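Local coordinates for type II secretion system protein L (Pseudomonas aeruginosa, PDB 6GHU), which serves as an inner-membrane component of the type II secretion system, recruiting XcpZ and linking the cytoplasmic, energy-providing XcpR to the rest of the machinery, at residues 19-24 with 33-38; 59-64 with 71-76. All coordinates share one frame; numbering follows the deposited sequence. Where two conformers were deposited one is given.

Contact 1. Residues 19-24 with 33-38; sequences VSVEQL and VALQVR
S20 and R38 form an antiparallel hydrogen-bonded pair: S20 N donates a hydrogen bond to R38 O at 2.9 Å and R38 N donates one to S20 O. Two residues on, the register slips: E22 and Q23 both face Q36, a classic beta bulge. Q36 O takes E22 N at 2.8 Å, with an N-H...O angle of 143°, well short of straight, and also a weak bond from Q23 N; Q36 N closes the pattern on Q23 O.

The bulge turns E22 toward the partner strand. Its CG lies at the edge of the R38 guanidinium, 3.6 Å from NH1, but the salt bridge from E22 OE2 to R38 NH1 is long, at 4.0 Å, and the two charged planes stand 74° apart. A bend at chi2 (-61°) folds the E22 carboxylate back along its own strand, where OE1 accepts a hydrogen bond from S20 OG at 2.8 Å. On the same face as S20, Q23, in one of its two conformers, rests OE1 3.3 Å from Q36 CG, while its NE2 hydrogen-bonds D25 OD2.

Apolar contacts occupy the other face. L24 and L35 run side by side, L24 CD1 meeting L35 CG at 3.5 Å, and L24 CD2 reaches V33 CG1. Helix 3-14 covers V21, L24, V33 and L35, helix 42-54 receives V19 and V37, strand 70-77 flanks residues 33-38, and Q23 and L24 pair with a strand of the second subunit.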
loop_
_atom_site.group_PDB
_atom_site.type_symbol
_atom_site.label_atom_id
_atom_site.label_comp_id
_atom_site.label_asym_id
_atom_site.label_seq_id
_atom_site.Cartn_x
_atom_site.Cartn_y
_atom_site.Cartn_z
ATOM N N VAL A 19 7.300 8.767 11.650
ATOM C CA VAL A 19 6.993 7.352 11.475
ATOM C C VAL A 19 7.549 6.894 10.137
ATOM O O VAL A 19 7.365 7.560 9.111
ATOM C CB VAL A 19 5.477 7.098 11.560
ATOM C CG1 VAL A 19 5.174 5.606 11.418
ATOM C CG2 VAL A 19 4.928 7.628 12.875
ATOM N N SER A 20 8.229 5.755 10.144
ATOM C CA SER A 20 8.746 5.148 8.929
ATOM C C SER A 20 8.047 3.816 8.719
ATOM O O SER A 20 7.821 3.070 9.675
ATOM C CB SER A 20 10.270 4.951 9.001
ATOM O OG SER A 20 10.638 4.087 10.064
ATOM N N VAL A 21 7.676 3.545 7.472
ATOM C CA VAL A 21 7.073 2.278 7.076
ATOM C C VAL A 21 8.179 1.408 6.496
ATOM O O VAL A 21 8.638 1.639 5.372
ATOM C CB VAL A 21 5.942 2.481 6.062
ATOM C CG1 VAL A 21 5.303 1.144 5.708
ATOM C CG2 VAL A 21 4.905 3.440 6.610
ATOM N N GLU A 22 8.604 0.400 7.257
ATOM C CA GLU A 22 9.675 -0.476 6.803
ATOM C C GLU A 22 9.146 -1.518 5.832
ATOM O O GLU A 22 9.823 -1.876 4.864
ATOM C CB GLU A 22 10.337 -1.165 7.997
ATOM C CG GLU A 22 10.866 -0.210 9.062
ATOM C CD GLU A 22 11.931 0.725 8.522
ATOM O OE1 GLU A 22 11.713 1.953 8.546
ATOM O OE2 GLU A 22 12.979 0.226 8.058
ATOM N N GLN A 23 7.934 -2.005 6.077
ATOM C CA GLN A 23 7.335 -3.037 5.251
ATOM C C GLN A 23 5.824 -2.876 5.300
ATOM O O GLN A 23 5.267 -2.430 6.310
ATOM C CB GLN A 23 7.761 -4.432 5.732
ATOM C CG GLN A 23 7.152 -5.597 4.960
ATOM C CD GLN A 23 5.780 -5.998 5.477
ATOM O OE1 GLN A 23 5.317 -5.501 6.506
ATOM N NE2 GLN A 23 5.125 -6.908 4.764
ATOM N N LEU A 24 5.170 -3.235 4.202
ATOM C CA LEU A 24 3.720 -3.192 4.123
ATOM C C LEU A 24 3.280 -4.308 3.195
ATOM O O LEU A 24 3.859 -4.482 2.119
ATOM C CB LEU A 24 3.235 -1.835 3.608
ATOM C CG LEU A 24 1.731 -1.569 3.625
ATOM C CD1 LEU A 24 1.474 -0.071 3.719
ATOM C CD2 LEU A 24 1.046 -2.125 2.393
ATOM N N VAL A 33 -4.634 -4.924 5.798
ATOM C CA VAL A 33 -3.345 -4.356 5.423
ATOM C C VAL A 33 -2.460 -4.355 6.664
ATOM O O VAL A 33 -2.838 -3.789 7.698
ATOM C CB VAL A 33 -3.498 -2.937 4.850
ATOM C CG1 VAL A 33 -2.145 -2.377 4.418
ATOM C CG2 VAL A 33 -4.479 -2.936 3.679
ATOM N N ALA A 34 -1.286 -4.977 6.560
ATOM C CA ALA A 34 -0.331 -5.048 7.661
ATOM C C ALA A 34 0.876 -4.167 7.369
ATOM O O ALA A 34 1.407 -4.171 6.253
ATOM C CB ALA A 34 0.136 -6.483 7.908
ATOM N N LEU A 35 1.315 -3.429 8.387
ATOM C CA LEU A 35 2.389 -2.452 8.268
ATOM C C LEU A 35 3.389 -2.651 9.396
ATOM O O LEU A 35 3.006 -2.686 10.570
ATOM C CB LEU A 35 1.852 -1.013 8.324
ATOM C CG LEU A 35 0.969 -0.489 7.193
ATOM C CD1 LEU A 35 -0.476 -0.916 7.384
ATOM C CD2 LEU A 35 1.074 1.029 7.108
ATOM N N GLN A 36 4.665 -2.773 9.038
ATOM C CA GLN A 36 5.760 -2.717 10.001
ATOM C C GLN A 36 6.268 -1.282 10.056
ATOM O O GLN A 36 6.788 -0.769 9.058
ATOM C CB GLN A 36 6.890 -3.664 9.602
ATOM C CG GLN A 36 6.513 -5.132 9.602
ATOM C CD GLN A 36 6.432 -5.710 10.989
ATOM O OE1 GLN A 36 6.794 -5.059 11.973
ATOM N NE2 GLN A 36 5.963 -6.950 11.080
ATOM N N VAL A 37 6.119 -0.636 11.211
ATOM C CA VAL A 37 6.457 0.773 11.354
ATOM C C VAL A 37 7.511 0.937 12.438
ATOM O O VAL A 37 7.668 0.102 13.331
ATOM C CB VAL A 37 5.219 1.642 11.673
ATOM C CG1 VAL A 37 4.190 1.544 10.559
ATOM C CG2 VAL A 37 4.597 1.243 13.010
ATOM N N ARG A 38 8.243 2.041 12.342
ATOM C CA ARG A 38 9.127 2.492 13.402
ATOM C C ARG A 38 8.828 3.955 13.693
ATOM O O ARG A 38 8.385 4.700 12.815
ATOM C CB ARG A 38 10.610 2.310 13.028
ATOM C CG ARG A 38 11.063 0.862 13.041
ATOM C CD ARG A 38 12.581 0.746 13.057
ATOM N NE ARG A 38 13.028 -0.537 13.603
ATOM C CZ ARG A 38 13.232 -1.643 12.887
ATOM N NH1 ARG A 38 13.033 -1.648 11.574
ATOM N NH2 ARG A 38 13.638 -2.754 13.491
#

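Contact 2. Residues 59-64 with 71-76; sequences VQLGSA and VSARLV
L75 reaches across to both V59 and L61 through one methyl, CD2. V59 CG2 comes to 3.6 Å from it and L61 CD1 to 3.7 Å, and both side chains run at a slant to that of L75. L61 holds CG anti to its own nitrogen (chi1 176°), which carries CD1 along the strand to A73 CB as well, 3.8 Å away. The A73 methyl points toward the partner segment and also meets A64 CB, so the two alanine methyls continue the apolar row beyond L61.

Q60 and V76, whose side chains are on the opposite face from L61 and L75, form a hydrogen-bonded pair: Q60 N to V76 O and V76 N to Q60 O, both 2.9 Å, the latter almost straight at 174°. G62 N then binds R74 O at 2.7 Å. Beyond it a water bridges the two segments, donating to S63 O at 2.6 Å and accepting from R74 N, in place of a direct backbone bond.

Helix 42-54 touches the apolar side, with R49 against V59 and F42 against A64. Strands 59-67 and 70-77 form an antiparallel beta hairpin which, with the preceding helix 42-54, makes the second alpha-beta-beta half of a ferredoxin-like fold.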
loop_
_atom_site.group_PDB
_atom_site.type_symbol
_atom_site.label_atom_id
_atom_site.label_comp_id
_atom_site.label_asym_id
_atom_site.label_seq_id
_atom_site.Cartn_x
_atom_site.Cartn_y
_atom_site.Cartn_z
ATOM N N VAL A 59 -8.255 -0.224 12.934
ATOM C CA VAL A 59 -6.818 -0.258 13.154
ATOM C C VAL A 59 -6.535 -1.054 14.418
ATOM O O VAL A 59 -7.266 -0.962 15.408
ATOM C CB VAL A 59 -6.231 1.167 13.255
ATOM C CG1 VAL A 59 -6.818 1.908 14.450
ATOM C CG2 VAL A 59 -4.715 1.116 13.349
ATOM N N GLN A 60 -5.477 -1.848 14.369
ATOM C CA GLN A 60 -4.967 -2.559 15.528
ATOM C C GLN A 60 -3.465 -2.335 15.568
ATOM O O GLN A 60 -2.784 -2.491 14.549
ATOM C CB GLN A 60 -5.307 -4.052 15.459
ATOM C CG GLN A 60 -6.802 -4.339 15.492
ATOM C CD GLN A 60 -7.470 -3.846 16.772
ATOM O OE1 GLN A 60 -8.416 -3.055 16.732
ATOM N NE2 GLN A 60 -6.982 -4.318 17.912
ATOM N N LEU A 61 -2.962 -1.920 16.725
ATOM C CA LEU A 61 -1.539 -1.680 16.912
ATOM C C LEU A 61 -0.957 -2.838 17.711
ATOM O O LEU A 61 -1.349 -3.068 18.860
ATOM C CB LEU A 61 -1.294 -0.347 17.619
ATOM C CG LEU A 61 0.164 -0.028 17.959
ATOM C CD1 LEU A 61 0.987 0.064 16.694
ATOM C CD2 LEU A 61 0.268 1.265 18.759
ATOM N N GLY A 62 -0.042 -3.571 17.095
ATOM C CA GLY A 62 0.590 -4.688 17.751
ATOM C C GLY A 62 1.519 -4.228 18.853
ATOM O O GLY A 62 1.736 -3.038 19.089
ATOM N N SER A 63 2.083 -5.212 19.541
ATOM C CA SER A 63 3.011 -4.930 20.624
ATOM C C SER A 63 4.245 -4.227 20.081
ATOM O O SER A 63 4.761 -4.575 19.016
ATOM C CB SER A 63 3.396 -6.230 21.325
ATOM O OG SER A 63 2.246 -6.863 21.857
ATOM N N ALA A 64 4.713 -3.226 20.817
ATOM C CA ALA A 64 5.846 -2.413 20.408
ATOM C C ALA A 64 7.019 -2.612 21.360
ATOM O O ALA A 64 6.840 -2.877 22.551
ATOM C CB ALA A 64 5.464 -0.929 20.361
ATOM N N VAL A 71 11.286 2.766 18.339
ATOM C CA VAL A 71 10.416 1.646 18.673
ATOM C C VAL A 71 9.819 1.116 17.372
ATOM O O VAL A 71 9.754 1.815 16.357
ATOM C CB VAL A 71 9.308 2.045 19.675
ATOM C CG1 VAL A 71 9.922 2.666 20.928
ATOM C CG2 VAL A 71 8.330 3.027 19.049
ATOM N N SER A 72 9.379 -0.140 17.406
ATOM C CA SER A 72 8.828 -0.797 16.230
ATOM C C SER A 72 7.596 -1.586 16.632
ATOM O O SER A 72 7.494 -2.077 17.760
ATOM C CB SER A 72 9.840 -1.733 15.564
ATOM O OG SER A 72 10.155 -2.815 16.414
ATOM N N ALA A 73 6.660 -1.694 15.696
ATOM C CA ALA A 73 5.407 -2.393 15.933
ATOM C C ALA A 73 4.799 -2.755 14.589
ATOM O O ALA A 73 5.239 -2.288 13.535
ATOM C CB ALA A 73 4.439 -1.538 16.752
ATOM N N ARG A 74 3.780 -3.601 14.642
ATOM C CA ARG A 74 3.010 -3.992 13.472
ATOM C C ARG A 74 1.630 -3.358 13.556
ATOM O O ARG A 74 0.950 -3.478 14.581
ATOM C CB ARG A 74 2.905 -5.516 13.385
ATOM C CG ARG A 74 2.268 -6.045 12.117
ATOM C CD ARG A 74 2.535 -7.543 11.989
ATOM N NE ARG A 74 1.876 -8.139 10.833
ATOM C CZ ARG A 74 0.635 -8.610 10.840
ATOM N NH1 ARG A 74 -0.105 -8.544 11.939
ATOM N NH2 ARG A 74 0.133 -9.150 9.740
ATOM N N LEU A 75 1.236 -2.661 12.495
ATOM C CA LEU A 75 -0.094 -2.073 12.373
ATOM C C LEU A 75 -0.922 -2.906 11.407
ATOM O O LEU A 75 -0.442 -3.268 10.329
ATOM C CB LEU A 75 -0.022 -0.634 11.858
ATOM C CG LEU A 75 0.027 0.544 12.823
ATOM C CD1 LEU A 75 0.130 1.831 12.021
ATOM C CD2 LEU A 75 -1.196 0.578 13.705
ATOM N N VAL A 76 -2.158 -3.207 11.791
ATOM C CA VAL A 76 -3.118 -3.884 10.924
ATOM C C VAL A 76 -4.269 -2.918 10.675
ATOM O O VAL A 76 -4.896 -2.437 11.628
ATOM C CB VAL A 76 -3.625 -5.196 11.542
ATOM C CG1 VAL A 76 -4.714 -5.823 10.672
ATOM C CG2 VAL A 76 -2.475 -6.174 11.735
HETATM O O HOH W 1 3.773 -5.517 16.843
#

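In the fold
Contacts 1 and 2 belong to two successive beta hairpins of one four-stranded antiparallel sheet, with strand order 1-2-4-3, and their centres are about 9 Å apart. Strands 32-39 and 70-77 join them at the middle of the sheet: L35 O lies 2.6 Å from L75 N and V37 N 3.0 Å from A73 O, both probable hydrogen bonds. Side chains meet along the same seam, where A34 CB lies 3.2 Å from R74 NH2. The repeated helix-strand-strand order, 3-14 before contact 1 and 42-54 before contact 2, gives a circularly permuted version of the ferredoxin-like fold. Strand 20-27, outermost within the chain, extends the sheet into the second subunit, whereas segments 59-64 and 71-76 touch no other chain of the dimer.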